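Local structure of nisin biosynthesis protein nisC (Lactococcus lactis subsp. lactis, 2G0D) at residues A[241-244]-A[249-252]; A[237-242]-A[282-287]; A[14-19]-A[57-62]. The protein acts as the zinc-containing cyclase of nisin biosynthesis, adding cysteine thiols to dehydrated residues to close the thioether rings of the lantibiotic. All coordinates share one frame; numbering follows the deposited sequence.

How the contacts relate
Contacts 1 and 2 lie on one side of the helical toroid and both use helix 226-242. They share Lys241 and Phe242, and they touch each other: Trp252 of contact 1 meets Tyr239 and Ile284 of contact 2. Contact 2 is buried and joins two helices through an aromatic ring and aliphatic branches alone. Contact 1 is partly buried and mixes a backbone bond, a buried indole and a charged side chain linked to water. Contact 3 is on the opposite side of the chain's centre, about 41 Å from contact 2 between centres. It is a surface contact between two other helices, held by a salt bridge and a bridging water.

Contact 1: residues A[241-244]-A[249-252]; sequences KFEL and QFLW
Leu244 N donates to Leu251 O at 2.9 Å where the chain doubles back, pairing Glu243 with Trp252 and Leu244 with Leu251. This is the loop that follows helix 226-242 in the alpha toroid; Glu243 is the first residue to leave the helical conformation. Glu243 buries more area here than any other residue of the two segments. Its CG is anti to the backbone N (chi1 -179°) and the chain stays extended, so it runs along one face of the Trp252 indole. Glu243 CG sits 4.0 Å from the centroid of the Trp252 six-membered ring, a CH-pi contact over the face. The carboxylate is turned only 22° from the ring plane. Trp252 NE1 lies near Glu243 CA but gives its hydrogen bond to Tyr239 O. Leu244 CD1 packs at 4.1 Å on Leu251 CB; Val266 and Ile273 also touch Leu244. Glu243 OE1 forms a salt bridge with Lys303. Glu243 OE2 accepts a hydrogen bond from Phe250 N at 2.9 Å through its anti lone pair. A water donates to the same OE2 at 2.7 Å and accepts from Gln249 NE2, also at 2.7 Å.

Contact 2: residues A[237-242]-A[282-287]; sequences FIYEKF and PGISLL
Ile284 and Leu287 stand almost one turn apart on helix 281-294, and both meet the ring of Tyr239 from helix 226-242. The helix starts shortly after the zinc ligand Cys278. Pro282, in its first turn, packs on Leu330 and Ile333 of helix 327-341. Ser285 OG donates a hydrogen bond to Pro282 O at 2.6 Å, within the helix. Ile284 makes the first contact across. Its CG1 approaches Tyr239 CE1 at 3.6 Å, while its CG2 lies 3.8 Å from Tyr239 CD1. Both branches meet the CD1/CE1 flank of the phenol. The side chain of Ile284 is about 13 Å from the zinc ion. Leu287 completes the contact. With its CG anti to the backbone N (chi1 173°), it brings CD2 to the same side of the ring plane as Ile284, but at the CD2/CE2 flank, 3.3 Å from Tyr239 CD2, a close approach. The two aliphatic side chains thus share one side of the ring, each coming in obliquely, and no hydrogen bond crosses between the segments. The phenol hydroxyl is satisfied elsewhere, at Met202 O. Such buried packing of an aromatic ring against the side chains of a neighbouring helix joins two helices of the alpha toroid of LanC proteins.

Contact 3: residues A[14-19]-A[57-62]; sequences QWDERT and QKKIDN
Asp16 and Lys59 form an interhelical salt bridge between helix 3-20 and helix 53-74 at the surface of the alpha toroid. The tight part of the contact is this one pair. Lys59 NZ donates to Asp16 OD2 at 2.8 Å. It meets that oxygen on the syn side, 18° out of the carboxylate plane. The lysine chain bends at chi2 (-62°) and is extended beyond that, which carries the ammonium group across to the acid. The two side chains cross at about a right angle, and contact is limited to the carboxylate and the outer part of the lysine chain. Asp16 CA and Lys59 CA, 8.2 Å from each other, are the nearest CA pair of the two segments.

The rest of the contact is loose. Only 85 Å² is buried in all, and no apolar side chains touch between the segments. Both charged residues remain partly exposed, so solvent would probably weaken the attraction between them. Real packing lies deeper, where Trp15 is buried against Leu37 and Ile40 of helix 37-45, and Ile60 rests on Ile41 and Leu44 of the same helix. A water bridges Asp16 OD1 and Asn62 ND2. The second carboxylate oxygen is gripped twice: Asp16 OD1 accepts from Tyr63 OH and from this water at 2.7 Å, and the water in turn accepts a hydrogen bond from Asn62 ND2 at 2.7 Å.

Contact 1: residues A[241-244]-A[249-252]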
loop_
_atom_site.group_PDB
_atom_site.type_symbol
_atom_site.label_atom_id
_atom_site.label_comp_id
_atom_site.label_asym_id
_atom_site.label_seq_id
_atom_site.Cartn_x
_atom_site.Cartn_y
_atom_site.Cartn_z
ATOM N N LYS A 241 -21.831 7.885 -1.796
ATOM C CA LYS A 241 -23.118 7.393 -2.297
ATOM C C LYS A 241 -23.390 5.962 -1.843
ATOM O O LYS A 241 -24.501 5.645 -1.420
ATOM C CB LYS A 241 -23.220 7.483 -3.825
ATOM C CG LYS A 241 -24.664 7.681 -4.351
ATOM C CD LYS A 241 -25.065 9.178 -4.292
ATOM C CE LYS A 241 -26.388 9.474 -4.989
ATOM N NZ LYS A 241 -27.585 9.025 -4.192
ATOM N N PHE A 242 -22.375 5.107 -1.928
ATOM C CA PHE A 242 -22.581 3.681 -1.688
ATOM C C PHE A 242 -22.263 3.214 -0.251
ATOM O O PHE A 242 -22.349 2.014 0.045
ATOM C CB PHE A 242 -21.888 2.842 -2.768
ATOM C CG PHE A 242 -22.512 2.992 -4.148
ATOM C CD1 PHE A 242 -21.919 3.801 -5.113
ATOM C CD2 PHE A 242 -23.698 2.324 -4.474
ATOM C CE1 PHE A 242 -22.501 3.936 -6.393
ATOM C CE2 PHE A 242 -24.289 2.466 -5.736
ATOM C CZ PHE A 242 -23.683 3.271 -6.693
ATOM N N GLU A 243 -21.913 4.153 0.634
ATOM C CA GLU A 243 -21.719 3.848 2.061
ATOM C C GLU A 243 -22.957 3.154 2.631
ATOM O O GLU A 243 -24.095 3.567 2.351
ATOM C CB GLU A 243 -21.433 5.102 2.879
ATOM C CG GLU A 243 -21.200 4.794 4.346
ATOM C CD GLU A 243 -20.979 6.029 5.224
ATOM O OE1 GLU A 243 -20.971 7.174 4.717
ATOM O OE2 GLU A 243 -20.811 5.839 6.447
ATOM N N LEU A 244 -22.739 2.092 3.409
ATOM C CA LEU A 244 -23.861 1.395 4.054
ATOM C C LEU A 244 -24.451 2.241 5.185
ATOM O O LEU A 244 -23.849 3.218 5.650
ATOM C CB LEU A 244 -23.473 -0.010 4.529
ATOM C CG LEU A 244 -22.954 -0.952 3.438
ATOM C CD1 LEU A 244 -22.471 -2.295 4.029
ATOM C CD2 LEU A 244 -24.016 -1.163 2.357
ATOM N N GLN A 249 -23.407 1.924 9.328
ATOM C CA GLN A 249 -22.702 3.178 9.071
ATOM C C GLN A 249 -21.187 2.930 9.106
ATOM O O GLN A 249 -20.697 2.131 9.912
ATOM C CB GLN A 249 -23.109 4.241 10.090
ATOM C CG GLN A 249 -22.498 5.603 9.835
ATOM C CD GLN A 249 -23.102 6.696 10.704
ATOM O OE1 GLN A 249 -23.629 6.435 11.788
ATOM N NE2 GLN A 249 -23.010 7.936 10.228
ATOM N N PHE A 250 -20.478 3.593 8.201
ATOM C CA PHE A 250 -19.010 3.522 8.062
ATOM C C PHE A 250 -18.513 2.198 7.479
ATOM O O PHE A 250 -17.343 1.844 7.638
ATOM C CB PHE A 250 -18.275 3.856 9.375
ATOM C CG PHE A 250 -18.743 5.121 10.034
ATOM C CD1 PHE A 250 -18.653 6.340 9.382
ATOM C CD2 PHE A 250 -19.278 5.092 11.316
ATOM C CE1 PHE A 250 -19.097 7.511 10.001
ATOM C CE2 PHE A 250 -19.723 6.269 11.935
ATOM C CZ PHE A 250 -19.622 7.471 11.269
ATOM N N LEU A 251 -19.403 1.488 6.793
ATOM C CA LEU A 251 -19.061 0.214 6.135
ATOM C C LEU A 251 -19.334 0.269 4.628
ATOM O O LEU A 251 -20.220 0.989 4.173
ATOM C CB LEU A 251 -19.782 -0.977 6.780
ATOM C CG LEU A 251 -19.215 -1.455 8.127
ATOM C CD1 LEU A 251 -20.183 -2.351 8.845
ATOM C CD2 LEU A 251 -17.803 -2.136 7.976
ATOM N N TRP A 252 -18.525 -0.470 3.874
ATOM C CA TRP A 252 -18.633 -0.545 2.436
ATOM C C TRP A 252 -18.388 -1.985 2.033
ATOM O O TRP A 252 -17.504 -2.663 2.600
ATOM C CB TRP A 252 -17.561 0.337 1.770
ATOM C CG TRP A 252 -17.845 1.818 1.783
ATOM C CD1 TRP A 252 -18.432 2.537 0.782
ATOM C CD2 TRP A 252 -17.512 2.770 2.814
ATOM N NE1 TRP A 252 -18.508 3.871 1.128
ATOM C CE2 TRP A 252 -17.950 4.046 2.363
ATOM C CE3 TRP A 252 -16.875 2.679 4.060
ATOM C CZ2 TRP A 252 -17.789 5.211 3.121
ATOM C CZ3 TRP A 252 -16.717 3.840 4.824
ATOM C CH2 TRP A 252 -17.189 5.092 4.353
HETATM O O HOH W 1 -22.133 7.842 7.631
#

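Contact 2: residues A[237-242]-A[282-287]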
loop_
_atom_site.group_PDB
_atom_site.type_symbol
_atom_site.label_atom_id
_atom_site.label_comp_id
_atom_site.label_asym_id
_atom_site.label_seq_id
_atom_site.Cartn_x
_atom_site.Cartn_y
_atom_site.Cartn_z
ATOM N N PHE A 237 -17.174 11.004 -4.007
ATOM C CA PHE A 237 -18.633 11.031 -4.230
ATOM C C PHE A 237 -19.214 9.605 -4.329
ATOM O O PHE A 237 -20.314 9.341 -3.814
ATOM C CB PHE A 237 -18.952 11.855 -5.492
ATOM C CG PHE A 237 -20.428 11.946 -5.829
ATOM C CD1 PHE A 237 -21.157 13.087 -5.514
ATOM C CD2 PHE A 237 -21.072 10.918 -6.517
ATOM C CE1 PHE A 237 -22.528 13.200 -5.862
ATOM C CE2 PHE A 237 -22.441 11.012 -6.860
ATOM C CZ PHE A 237 -23.159 12.159 -6.532
ATOM N N ILE A 238 -18.469 8.691 -4.963
ATOM C CA ILE A 238 -18.902 7.290 -5.080
ATOM C C ILE A 238 -18.843 6.575 -3.722
ATOM O O ILE A 238 -19.720 5.776 -3.407
ATOM C CB ILE A 238 -18.120 6.494 -6.169
ATOM C CG1 ILE A 238 -18.431 7.042 -7.570
ATOM C CG2 ILE A 238 -18.461 5.002 -6.100
ATOM C CD1 ILE A 238 -17.493 6.548 -8.651
ATOM N N TYR A 239 -17.820 6.865 -2.920
ATOM C CA TYR A 239 -17.794 6.353 -1.547
ATOM C C TYR A 239 -18.969 6.878 -0.728
ATOM O O TYR A 239 -19.638 6.100 -0.037
ATOM C CB TYR A 239 -16.428 6.568 -0.871
ATOM C CG TYR A 239 -15.489 5.460 -1.264
ATOM C CD1 TYR A 239 -15.442 4.257 -0.541
ATOM C CD2 TYR A 239 -14.705 5.576 -2.412
ATOM C CE1 TYR A 239 -14.615 3.202 -0.947
ATOM C CE2 TYR A 239 -13.868 4.545 -2.819
ATOM C CZ TYR A 239 -13.827 3.368 -2.086
ATOM O OH TYR A 239 -12.995 2.379 -2.516
ATOM N N GLU A 240 -19.243 8.175 -0.840
ATOM C CA GLU A 240 -20.336 8.793 -0.104
ATOM C C GLU A 240 -21.676 8.190 -0.507
ATOM O O GLU A 240 -22.555 8.000 0.345
ATOM C CB GLU A 240 -20.366 10.329 -0.314
ATOM C CG GLU A 240 -19.301 11.121 0.473
ATOM C CD GLU A 240 -19.491 11.018 1.990
ATOM O OE1 GLU A 240 -20.144 11.905 2.586
ATOM O OE2 GLU A 240 -18.989 10.036 2.587
ATOM N N LYS A 241 -21.831 7.885 -1.796
ATOM C CA LYS A 241 -23.118 7.393 -2.297
ATOM C C LYS A 241 -23.390 5.962 -1.843
ATOM O O LYS A 241 -24.501 5.645 -1.420
ATOM C CB LYS A 241 -23.220 7.483 -3.825
ATOM C CG LYS A 241 -24.664 7.681 -4.351
ATOM C CD LYS A 241 -25.065 9.178 -4.292
ATOM C CE LYS A 241 -26.388 9.474 -4.989
ATOM N NZ LYS A 241 -27.585 9.025 -4.192
ATOM N N PHE A 242 -22.375 5.107 -1.928
ATOM C CA PHE A 242 -22.581 3.681 -1.688
ATOM C C PHE A 242 -22.263 3.214 -0.251
ATOM O O PHE A 242 -22.349 2.014 0.045
ATOM C CB PHE A 242 -21.888 2.842 -2.768
ATOM C CG PHE A 242 -22.512 2.992 -4.148
ATOM C CD1 PHE A 242 -21.919 3.801 -5.113
ATOM C CD2 PHE A 242 -23.698 2.324 -4.474
ATOM C CE1 PHE A 242 -22.501 3.936 -6.393
ATOM C CE2 PHE A 242 -24.289 2.466 -5.736
ATOM C CZ PHE A 242 -23.683 3.271 -6.693
ATOM N N PRO A 282 -10.700 0.703 7.424
ATOM C CA PRO A 282 -9.374 1.300 7.718
ATOM C C PRO A 282 -8.667 1.866 6.499
ATOM O O PRO A 282 -8.206 2.997 6.552
ATOM C CB PRO A 282 -8.586 0.141 8.343
ATOM C CG PRO A 282 -9.725 -0.742 8.973
ATOM C CD PRO A 282 -10.780 -0.699 7.902
ATOM N N GLY A 283 -8.618 1.119 5.409
ATOM C CA GLY A 283 -8.003 1.632 4.171
ATOM C C GLY A 283 -8.812 2.740 3.522
ATOM O O GLY A 283 -8.260 3.718 3.037
ATOM N N ILE A 284 -10.132 2.573 3.498
ATOM C CA ILE A 284 -11.042 3.595 2.966
ATOM C C ILE A 284 -10.891 4.922 3.732
ATOM O O ILE A 284 -10.988 5.986 3.128
ATOM C CB ILE A 284 -12.513 3.074 2.939
ATOM C CG1 ILE A 284 -12.679 1.997 1.851
ATOM C CG2 ILE A 284 -13.529 4.225 2.776
ATOM C CD1 ILE A 284 -13.844 1.054 2.095
ATOM N N SER A 285 -10.614 4.871 5.040
ATOM C CA SER A 285 -10.443 6.111 5.826
ATOM C C SER A 285 -9.288 6.961 5.306
ATOM O O SER A 285 -9.300 8.174 5.464
ATOM C CB SER A 285 -10.247 5.829 7.319
ATOM O OG SER A 285 -8.957 5.278 7.627
ATOM N N LEU A 286 -8.283 6.321 4.705
ATOM C CA LEU A 286 -7.149 7.047 4.094
ATOM C C LEU A 286 -7.606 7.924 2.914
ATOM O O LEU A 286 -7.182 9.069 2.774
ATOM C CB LEU A 286 -6.028 6.067 3.671
ATOM C CG LEU A 286 -5.290 5.337 4.818
ATOM C CD1 LEU A 286 -4.322 4.238 4.306
ATOM C CD2 LEU A 286 -4.558 6.340 5.639
ATOM N N LEU A 287 -8.484 7.394 2.074
ATOM C CA LEU A 287 -9.083 8.202 1.001
ATOM C C LEU A 287 -9.698 9.500 1.549
ATOM O O LEU A 287 -9.469 10.566 1.001
ATOM C CB LEU A 287 -10.158 7.400 0.235
ATOM C CG LEU A 287 -10.969 8.207 -0.797
ATOM C CD1 LEU A 287 -10.091 8.676 -1.986
ATOM C CD2 LEU A 287 -12.154 7.394 -1.307
#

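Contact 3: residues A[14-19]-A[57-62]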
loop_
_atom_site.group_PDB
_atom_site.type_symbol
_atom_site.label_atom_id
_atom_site.label_comp_id
_atom_site.label_asym_id
_atom_site.label_seq_id
_atom_site.Cartn_x
_atom_site.Cartn_y
_atom_site.Cartn_z
ATOM N N GLN A 14 17.307 -17.298 8.602
ATOM C CA GLN A 14 16.482 -17.863 7.547
ATOM C C GLN A 14 16.924 -17.337 6.177
ATOM O O GLN A 14 17.056 -18.106 5.204
ATOM C CB GLN A 14 14.998 -17.556 7.803
ATOM C CG GLN A 14 14.457 -18.258 9.060
ATOM C CD GLN A 14 12.974 -18.017 9.307
ATOM O OE1 GLN A 14 12.128 -18.350 8.467
ATOM N NE2 GLN A 14 12.648 -17.450 10.473
ATOM N N TRP A 15 17.201 -16.041 6.111
ATOM C CA TRP A 15 17.586 -15.444 4.848
ATOM C C TRP A 15 19.044 -15.646 4.476
ATOM O O TRP A 15 19.369 -15.664 3.301
ATOM C CB TRP A 15 17.140 -13.973 4.771
ATOM C CG TRP A 15 15.679 -13.903 4.513
ATOM C CD1 TRP A 15 14.692 -13.689 5.430
ATOM C CD2 TRP A 15 15.027 -14.119 3.257
ATOM N NE1 TRP A 15 13.465 -13.731 4.819
ATOM C CE2 TRP A 15 13.642 -13.992 3.481
ATOM C CE3 TRP A 15 15.484 -14.411 1.954
ATOM C CZ2 TRP A 15 12.693 -14.137 2.446
ATOM C CZ3 TRP A 15 14.543 -14.546 0.929
ATOM C CH2 TRP A 15 13.165 -14.405 1.184
ATOM N N ASP A 16 19.919 -15.800 5.462
ATOM C CA ASP A 16 21.296 -16.206 5.182
ATOM C C ASP A 16 21.358 -17.596 4.521
ATOM O O ASP A 16 22.134 -17.811 3.590
ATOM C CB ASP A 16 22.155 -16.157 6.451
ATOM C CG ASP A 16 22.524 -14.738 6.850
ATOM O OD1 ASP A 16 22.146 -13.798 6.128
ATOM O OD2 ASP A 16 23.200 -14.549 7.880
ATOM N N GLU A 17 20.510 -18.511 4.986
ATOM C CA GLU A 17 20.410 -19.857 4.428
ATOM C C GLU A 17 19.808 -19.853 3.014
ATOM O O GLU A 17 20.357 -20.483 2.094
ATOM C CB GLU A 17 19.608 -20.760 5.372
ATOM C CG GLU A 17 19.578 -22.252 4.997
ATOM C CD GLU A 17 20.966 -22.859 4.727
ATOM O OE1 GLU A 17 21.986 -22.324 5.211
ATOM O OE2 GLU A 17 21.030 -23.884 4.021
ATOM N N ARG A 18 18.699 -19.133 2.850
ATOM C CA ARG A 18 18.012 -19.019 1.560
ATOM C C ARG A 18 18.880 -18.434 0.450
ATOM O O ARG A 18 18.821 -18.904 -0.678
ATOM C CB ARG A 18 16.713 -18.211 1.688
ATOM C CG ARG A 18 15.513 -19.038 2.144
ATOM C CD ARG A 18 14.217 -18.223 2.172
ATOM N NE ARG A 18 13.625 -18.056 0.844
ATOM C CZ ARG A 18 12.347 -17.746 0.611
ATOM N NH1 ARG A 18 11.491 -17.569 1.621
ATOM N NH2 ARG A 18 11.919 -17.622 -0.643
ATOM N N THR A 19 19.668 -17.407 0.772
ATOM C CA THR A 19 20.567 -16.775 -0.200
ATOM C C THR A 19 21.807 -17.631 -0.540
ATOM O O THR A 19 22.386 -17.503 -1.625
ATOM C CB THR A 19 21.015 -15.380 0.254
ATOM O OG1 THR A 19 21.537 -15.447 1.586
ATOM C CG2 THR A 19 19.839 -14.397 0.200
ATOM N N GLN A 57 23.434 -3.692 8.700
ATOM C CA GLN A 57 23.863 -3.065 7.441
ATOM C C GLN A 57 24.681 -4.021 6.541
ATOM O O GLN A 57 24.590 -3.961 5.304
ATOM C CB GLN A 57 24.645 -1.768 7.717
ATOM C CG GLN A 57 24.899 -0.904 6.459
ATOM C CD GLN A 57 23.614 -0.617 5.658
ATOM O OE1 GLN A 57 22.627 -0.114 6.204
ATOM N NE2 GLN A 57 23.632 -0.941 4.362
ATOM N N LYS A 58 25.469 -4.893 7.162
ATOM C CA LYS A 58 26.232 -5.900 6.425
ATOM C C LYS A 58 25.287 -6.881 5.720
ATOM O O LYS A 58 25.456 -7.171 4.534
ATOM C CB LYS A 58 27.194 -6.631 7.378
ATOM C CG LYS A 58 28.149 -7.613 6.730
ATOM C CD LYS A 58 29.387 -6.900 6.157
ATOM C CE LYS A 58 29.426 -6.928 4.636
ATOM N NZ LYS A 58 29.999 -8.239 4.187
ATOM N N LYS A 59 24.290 -7.378 6.456
ATOM C CA LYS A 59 23.249 -8.232 5.890
ATOM C C LYS A 59 22.502 -7.536 4.769
ATOM O O LYS A 59 22.260 -8.120 3.718
ATOM C CB LYS A 59 22.270 -8.710 6.972
ATOM C CG LYS A 59 22.924 -9.394 8.166
ATOM C CD LYS A 59 23.675 -10.677 7.797
ATOM C CE LYS A 59 24.444 -11.199 8.999
ATOM N NZ LYS A 59 25.002 -12.559 8.765
ATOM N N ILE A 60 22.130 -6.286 4.997
ATOM C CA ILE A 60 21.435 -5.508 3.983
ATOM C C ILE A 60 22.261 -5.526 2.697
ATOM O O ILE A 60 21.752 -5.905 1.626
ATOM C CB ILE A 60 21.117 -4.077 4.494
ATOM C CG1 ILE A 60 19.958 -4.140 5.503
ATOM C CG2 ILE A 60 20.736 -3.126 3.335
ATOM C CD1 ILE A 60 19.994 -3.052 6.558
ATOM N N ASP A 61 23.548 -5.187 2.821
ATOM C CA ASP A 61 24.432 -5.125 1.662
ATOM C C ASP A 61 24.615 -6.500 1.029
ATOM O O ASP A 61 24.639 -6.615 -0.192
ATOM C CB ASP A 61 25.756 -4.454 2.015
ATOM C CG ASP A 61 25.603 -2.945 2.247
ATOM O OD1 ASP A 61 24.778 -2.306 1.562
ATOM O OD2 ASP A 61 26.319 -2.393 3.109
ATOM N N ASN A 62 24.681 -7.541 1.861
ATOM C CA ASN A 62 24.653 -8.910 1.379
ATOM C C ASN A 62 23.417 -9.167 0.528
ATOM O O ASN A 62 23.515 -9.679 -0.589
ATOM C CB ASN A 62 24.683 -9.901 2.554
ATOM C CG ASN A 62 26.053 -10.015 3.185
ATOM O OD1 ASN A 62 27.047 -9.548 2.614
ATOM N ND2 ASN A 62 26.120 -10.630 4.376
HETATM O O HOH W 2 24.024 -12.307 4.916
#